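PDB 7A0H: F-actin-capping protein subunit alpha from Plasmodium berghei, which probably binds the fast-growing barbed ends of actin filaments independently of calcium and blocks subunit exchange there, without severing the filaments. Local coordinates for residues 113-117 with 162-166. Sequence-based numbering, arbitrary orientation.
Sequences LEKYR and VYASE
L113 and R117, one helical turn apart, bear on V162 and A164 where the start of helix 112-131 lies against strand 154-167, an outermost strand within this chain of the five-stranded antiparallel sheet of the capping-protein fold. The two short segments run nearly antiparallel, their axes at 159° and 8.3 Å apart at closest approach.

The apolar part centres on the methyl of A164. L113 holds its CG anti to the backbone N (chi1 179°), which carries the fork of the leucine over to the strand; its CG comes to 3.7 Å from A164 CB, with both methyls close behind. CD2 reaches on to the CB of E166, a residue that is poorly ordered. One turn on, on the same face of the helix, R117 CB touches the same A164 methyl, while R117 CG lies 3.9 Å from V162 CG1. Outside the two segments, V162 also packs on C120 and L124 of the same helix, and L113 on Y171 of strand 170-183.

The polar part belongs to R117. Its chain bends at chi3 (68°), bringing the edge of the guanidinium to V162 O and E114. E114 takes it side-on, one carboxylate oxygen to NE and the other to NH2, both met on the syn side. Both oxygens lie in the guanidinium plane, though the carboxylate itself is tilted against it, and K86 extends the salt bridge by pairing with E114 OE2. NH1 is shared: N84 OD1 accepts from it, and a water that also accepts from V162 N takes a weak bond. The direct link to the strand, R117 NH1 to V162 O at 3.0 Å, is nearly straight at the hydrogen, with the donor tilted a little from the carbonyl plane.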
ATOM      1  N   LEU A 113      31.172 -27.006 -13.659  1.00 62.43           N
ATOM      2  CA  LEU A 113      30.138 -26.087 -13.160  1.00 57.15           C
ATOM      3  C   LEU A 113      29.392 -25.375 -14.276  1.00 51.80           C
ATOM      4  O   LEU A 113      28.163 -25.276 -14.282  1.00 50.32           O
ATOM      5  CB  LEU A 113      30.794 -25.023 -12.284  1.00 74.38           C
ATOM      6  CG  LEU A 113      29.857 -23.967 -11.710  1.00 72.21           C
ATOM      7  CD1 LEU A 113      28.847 -24.662 -10.775  1.00 63.81           C
ATOM      8  CD2 LEU A 113      30.658 -22.943 -10.998  1.00 78.01           C
ATOM      9  N   GLU A 114      30.133 -24.803 -15.191  1.00 50.96           N
ATOM     10  CA  GLU A 114      29.499 -24.134 -16.316  1.00 52.72           C
ATOM     11  C   GLU A 114      28.643 -25.122 -17.094  1.00 48.32           C
ATOM     12  O   GLU A 114      27.667 -24.737 -17.733  1.00 59.45           O
ATOM     13  CB  GLU A 114      30.578 -23.451 -17.185  1.00 56.26           C
ATOM     14  CG  GLU A 114      30.117 -22.752 -18.486  1.00 48.83           C
ATOM     15  CD  GLU A 114      29.114 -21.613 -18.261  1.00 53.74           C
ATOM     16  OE1 GLU A 114      28.890 -21.260 -17.074  1.00 52.46           O
ATOM     17  OE2 GLU A 114      28.569 -21.099 -19.280  1.00 48.52           O
ATOM     18  N   LYS A 115      28.999 -26.393 -17.096  1.00 51.87           N
ATOM     19  CA  LYS A 115      28.181 -27.346 -17.841  1.00 54.28           C
ATOM     20  C   LYS A 115      26.851 -27.562 -17.131  1.00 50.26           C
ATOM     21  O   LYS A 115      25.784 -27.567 -17.761  1.00 42.42           O
ATOM     22  CB  LYS A 115      28.951 -28.664 -17.965  1.00 61.10           C
ATOM     23  CG  LYS A 115      30.055 -28.722 -19.016  1.00 77.16           C
ATOM     24  CD  LYS A 115      30.649 -30.164 -19.090  1.00 87.73           C
ATOM     25  CE  LYS A 115      31.850 -30.270 -20.041  1.00111.35           C
ATOM     26  NZ  LYS A 115      32.964 -31.144 -19.493  1.00121.99           N
ATOM     27  N   TYR A 116      26.869 -27.592 -15.804  1.00 39.80           N
ATOM     28  CA  TYR A 116      25.610 -27.601 -15.072  1.00 46.64           C
ATOM     29  C   TYR A 116      24.774 -26.370 -15.391  1.00 47.41           C
ATOM     30  O   TYR A 116      23.568 -26.489 -15.650  1.00 45.62           O
ATOM     31  CB  TYR A 116      25.941 -27.673 -13.595  1.00 43.33           C
ATOM     32  CG  TYR A 116      26.204 -29.068 -13.057  1.00 45.96           C
ATOM     33  CD1 TYR A 116      25.165 -29.896 -12.652  1.00 60.18           C
ATOM     34  CD2 TYR A 116      27.478 -29.566 -12.975  1.00 49.75           C
ATOM     35  CE1 TYR A 116      25.393 -31.175 -12.121  1.00 48.60           C
ATOM     36  CE2 TYR A 116      27.721 -30.817 -12.460  1.00 56.68           C
ATOM     37  CZ  TYR A 116      26.662 -31.620 -12.053  1.00 52.44           C
ATOM     38  OH  TYR A 116      26.881 -32.840 -11.550  1.00 52.25           O
ATOM     39  N   ARG A 117      25.419 -25.173 -15.396  1.00 54.57           N
ATOM     40  CA  ARG A 117      24.713 -23.905 -15.620  1.00 47.38           C
ATOM     41  C   ARG A 117      24.114 -23.880 -17.014  1.00 40.37           C
ATOM     42  O   ARG A 117      22.961 -23.437 -17.216  1.00 36.73           O
ATOM     43  CB  ARG A 117      25.686 -22.702 -15.419  1.00 48.98           C
ATOM     44  CG  ARG A 117      24.945 -21.270 -15.331  1.00 46.72           C
ATOM     45  CD  ARG A 117      25.863 -20.054 -15.677  1.00 42.63           C
ATOM     46  NE  ARG A 117      26.187 -20.109 -17.091  1.00 43.89           N
ATOM     47  CZ  ARG A 117      25.358 -19.794 -18.082  1.00 42.54           C
ATOM     48  NH1 ARG A 117      24.134 -19.329 -17.850  1.00 40.46           N
ATOM     49  NH2 ARG A 117      25.804 -19.929 -19.317  1.00 48.00           N
ATOM     50  N   VAL A 162      20.409 -18.319 -15.574  1.00 45.39           N
ATOM     51  CA  VAL A 162      20.962 -19.180 -14.532  1.00 35.53           C
ATOM     52  C   VAL A 162      22.386 -18.714 -14.218  1.00 44.87           C
ATOM     53  O   VAL A 162      23.206 -18.527 -15.140  1.00 42.19           O
ATOM     54  CB  VAL A 162      20.958 -20.692 -14.902  1.00 44.56           C
ATOM     55  CG1 VAL A 162      21.439 -21.468 -13.696  1.00 36.13           C
ATOM     56  CG2 VAL A 162      19.480 -21.299 -15.196  1.00 35.28           C
ATOM     57  N   TYR A 163      22.691 -18.594 -12.910  1.00 39.64           N
ATOM     58  CA  TYR A 163      23.977 -18.108 -12.421  1.00 49.93           C
ATOM     59  C   TYR A 163      24.718 -19.178 -11.631  1.00 46.81           C
ATOM     60  O   TYR A 163      24.114 -19.902 -10.834  1.00 51.22           O
ATOM     61  CB  TYR A 163      23.833 -16.838 -11.448  1.00 49.50           C
ATOM     62  CG  TYR A 163      23.020 -15.721 -12.018  1.00 47.12           C
ATOM     63  CD1 TYR A 163      23.635 -14.668 -12.734  1.00 51.00           C
ATOM     64  CD2 TYR A 163      21.658 -15.745 -11.927  1.00 42.15           C
ATOM     65  CE1 TYR A 163      22.892 -13.669 -13.339  1.00 47.47           C
ATOM     66  CE2 TYR A 163      20.884 -14.710 -12.482  1.00 45.62           C
ATOM     67  CZ  TYR A 163      21.484 -13.679 -13.174  1.00 49.39           C
ATOM     68  OH  TYR A 163      20.703 -12.670 -13.756  1.00 49.74           O
ATOM     69  N   ALA A 164      26.037 -19.234 -11.777  1.00 55.07           N
ATOM     70  CA  ALA A 164      26.793 -20.294 -11.105  1.00 60.02           C
ATOM     71  C   ALA A 164      27.965 -19.741 -10.323  1.00 62.17           C
ATOM     72  O   ALA A 164      28.683 -18.856 -10.814  1.00 56.13           O
ATOM     73  CB  ALA A 164      27.370 -21.277 -12.094  1.00 57.01           C
ATOM     74  N   SER A 165      28.169 -20.282  -9.119  1.00 55.13           N
ATOM     75  CA  SER A 165      29.330 -19.908  -8.309  1.00 59.24           C
ATOM     76  C   SER A 165      29.784 -21.139  -7.550  1.00 57.93           C
ATOM     77  O   SER A 165      29.055 -22.143  -7.461  1.00 59.25           O
ATOM     78  CB  SER A 165      29.025 -18.730  -7.337  1.00 46.01           C
ATOM     79  OG  SER A 165      27.840 -19.026  -6.566  1.00 63.36           O
ATOM     80  N   GLU A 166      30.959 -21.034  -6.946  1.00 68.03           N
ATOM     81  CA  GLU A 166      31.710 -22.180  -6.431  1.00 82.93           C
ATOM     82  C   GLU A 166      32.334 -21.732  -5.108  1.00105.24           C
ATOM     83  O   GLU A 166      33.331 -21.018  -5.119  1.00104.01           O
ATOM     84  CB  GLU A 166      32.773 -22.622  -7.425  1.00 88.33           C
ATOM     85  CG  GLU A 166      33.989 -23.349  -6.803  1.00119.51           C
ATOM     86  CD  GLU A 166      34.695 -24.273  -7.793  1.00101.42           C
ATOM     87  OE1 GLU A 166      34.492 -24.099  -9.026  1.00 79.95           O
ATOM     88  OE2 GLU A 166      35.432 -25.184  -7.334  1.00112.06           O
TER
HETATM   89  O   HOH W   1      21.579 -18.165 -18.226  1.00 48.92           O